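Local coordinates for protein homocysteine S-methyltransferase (Escherichia coli, PDB 5DMM) that catalyses methyl transfer from S-methylmethionine, or less efficiently S-adenosylmethionine, to homocysteine, using a zinc ion and yielding methionine, at residues 225-230 / 236-241. Numbering follows the deposited sequence.
Sequences LGINCI and TAALQH. With ZN (zinc ion), chain B.
Ile227, on strand 222-228, meets Ala238 and Leu239 of helix 235-243 through the end of its side chain. Its CB points at the helix but lies 5.2 Å from Ala238 CB, too far to touch. There the side chain forks. CG2 lies 4.4 Å from Ala238 CB, while CG1, placed between the backbone N and the carbonyl carbon (chi1 55°), passes Leu239 CD2 at 4.3 Å. An extended chi2 of 173° carries CD1 outward to the closest approaches: 3.9 Å to Ala238 CB and 4.1 Å to Leu239 CG. Seen from CD1, these two carbons are about 84° apart, so the methyl is braced from two directions. No hydrogen bond crosses the contact; it is apolar packing, with Leu197 of the neighbouring strand touching both Ile227 and Ala238. Asn228 turns away from the helix, and its OD1 accepts a hydrogen bond from Thr169 N; in the next loop, Cys229 SG binds zinc at 2.5 Å, a metal shared with Cys295 beside the bound homocysteine. Strand and helix belong to one beta-alpha-beta unit, and outward strand residues packing on the following helix are characteristic of a TIM barrel, which here carries a zinc-binding cysteine past the strand's C-terminal end.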
loop_
_atom_site.group_PDB
_atom_site.type_symbol
_atom_site.label_atom_id
_atom_site.label_comp_id
_atom_site.label_asym_id
_atom_site.label_seq_id
_atom_site.Cartn_x
_atom_site.Cartn_y
_atom_site.Cartn_z
ATOM N N LEU A 225 -7.928 -2.652 -7.430
ATOM C CA LEU A 225 -8.735 -2.694 -6.205
ATOM C C LEU A 225 -8.386 -3.962 -5.461
ATOM O O LEU A 225 -8.086 -4.967 -6.087
ATOM C CB LEU A 225 -10.239 -2.720 -6.519
ATOM C CG LEU A 225 -10.880 -1.628 -7.355
ATOM C CD1 LEU A 225 -12.360 -1.847 -7.410
ATOM C CD2 LEU A 225 -10.572 -0.314 -6.701
ATOM N N GLY A 226 -8.469 -3.964 -4.140
ATOM C CA GLY A 226 -8.262 -5.229 -3.457
ATOM C C GLY A 226 -8.355 -5.182 -1.957
ATOM O O GLY A 226 -9.055 -4.349 -1.402
ATOM N N ILE A 227 -7.646 -6.100 -1.306
ATOM C CA ILE A 227 -7.699 -6.214 0.144
ATOM C C ILE A 227 -6.294 -6.350 0.735
ATOM O O ILE A 227 -5.394 -6.924 0.116
ATOM C CB ILE A 227 -8.559 -7.426 0.564
ATOM C CG1 ILE A 227 -8.019 -8.682 -0.118
ATOM C CG2 ILE A 227 -10.026 -7.180 0.200
ATOM C CD1 ILE A 227 -8.674 -9.995 0.340
ATOM N N ASN A 228 -6.089 -5.804 1.927
ATOM C CA ASN A 228 -4.823 -6.011 2.617
ATOM C C ASN A 228 -5.023 -5.946 4.122
ATOM O O ASN A 228 -6.065 -5.490 4.595
ATOM C CB ASN A 228 -3.775 -4.979 2.168
ATOM C CG ASN A 228 -4.075 -3.571 2.681
ATOM O OD1 ASN A 228 -5.007 -2.910 2.213
ATOM N ND2 ASN A 228 -3.264 -3.099 3.634
ATOM N N CYS A 229 -4.022 -6.407 4.861
ATOM C CA CYS A 229 -4.063 -6.402 6.320
ATOM C C CYS A 229 -5.261 -7.195 6.826
ATOM O O CYS A 229 -5.948 -6.795 7.756
ATOM C CB CYS A 229 -4.091 -4.966 6.847
ATOM S SG CYS A 229 -3.485 -4.817 8.551
ATOM N N ILE A 230 -5.494 -8.335 6.189
ATOM C CA ILE A 230 -6.604 -9.219 6.527
ATOM C C ILE A 230 -6.033 -10.614 6.796
ATOM O O ILE A 230 -4.938 -10.934 6.330
ATOM C CB ILE A 230 -7.649 -9.251 5.383
ATOM C CG1 ILE A 230 -8.857 -10.128 5.727
ATOM C CG2 ILE A 230 -7.001 -9.731 4.085
ATOM C CD1 ILE A 230 -9.876 -10.216 4.586
ATOM N N THR A 236 -9.569 -15.439 0.248
ATOM C CA THR A 236 -10.106 -15.996 -0.988
ATOM C C THR A 236 -11.585 -15.660 -1.186
ATOM O O THR A 236 -11.996 -15.311 -2.287
ATOM C CB THR A 236 -9.874 -17.533 -1.042
ATOM O OG1 THR A 236 -8.461 -17.778 -1.048
ATOM C CG2 THR A 236 -10.474 -18.136 -2.311
ATOM N N ALA A 237 -12.374 -15.727 -0.118
ATOM C CA ALA A 237 -13.804 -15.420 -0.206
ATOM C C ALA A 237 -14.047 -13.968 -0.628
ATOM O O ALA A 237 -14.936 -13.678 -1.435
ATOM C CB ALA A 237 -14.481 -15.695 1.131
ATOM N N ALA A 238 -13.248 -13.068 -0.068
ATOM C CA ALA A 238 -13.345 -11.647 -0.383
ATOM C C ALA A 238 -12.979 -11.386 -1.834
ATOM O O ALA A 238 -13.666 -10.628 -2.520
ATOM C CB ALA A 238 -12.448 -10.844 0.532
ATOM N N LEU A 239 -11.893 -12.007 -2.295
ATOM C CA LEU A 239 -11.459 -11.841 -3.679
ATOM C C LEU A 239 -12.481 -12.403 -4.644
ATOM O O LEU A 239 -12.755 -11.799 -5.677
ATOM C CB LEU A 239 -10.111 -12.514 -3.929
ATOM C CG LEU A 239 -8.866 -11.837 -3.359
ATOM C CD1 LEU A 239 -7.616 -12.695 -3.610
ATOM C CD2 LEU A 239 -8.702 -10.438 -3.957
ATOM N N GLN A 240 -13.028 -13.571 -4.323
ATOM C CA GLN A 240 -14.021 -14.186 -5.207
ATOM C C GLN A 240 -15.230 -13.272 -5.365
ATOM O O GLN A 240 -15.798 -13.181 -6.451
ATOM C CB GLN A 240 -14.437 -15.566 -4.683
ATOM C CG GLN A 240 -13.391 -16.626 -4.930
ATOM C CD GLN A 240 -13.656 -17.923 -4.182
ATOM O OE1 GLN A 240 -14.440 -17.963 -3.228
ATOM N NE2 GLN A 240 -12.991 -18.997 -4.611
ATOM N N HIS A 241 -15.606 -12.573 -4.296
ATOM C CA HIS A 241 -16.730 -11.646 -4.377
ATOM C C HIS A 241 -16.385 -10.446 -5.273
ATOM O O HIS A 241 -17.167 -10.077 -6.155
ATOM C CB HIS A 241 -17.150 -11.189 -2.977
ATOM C CG HIS A 241 -18.365 -10.305 -2.959
ATOM N ND1 HIS A 241 -19.622 -10.753 -3.311
ATOM C CD2 HIS A 241 -18.512 -8.998 -2.634
ATOM C CE1 HIS A 241 -20.489 -9.759 -3.201
ATOM N NE2 HIS A 241 -19.842 -8.685 -2.790
HETATM ZN ZN ZN B . -1.263 -4.790 7.311
#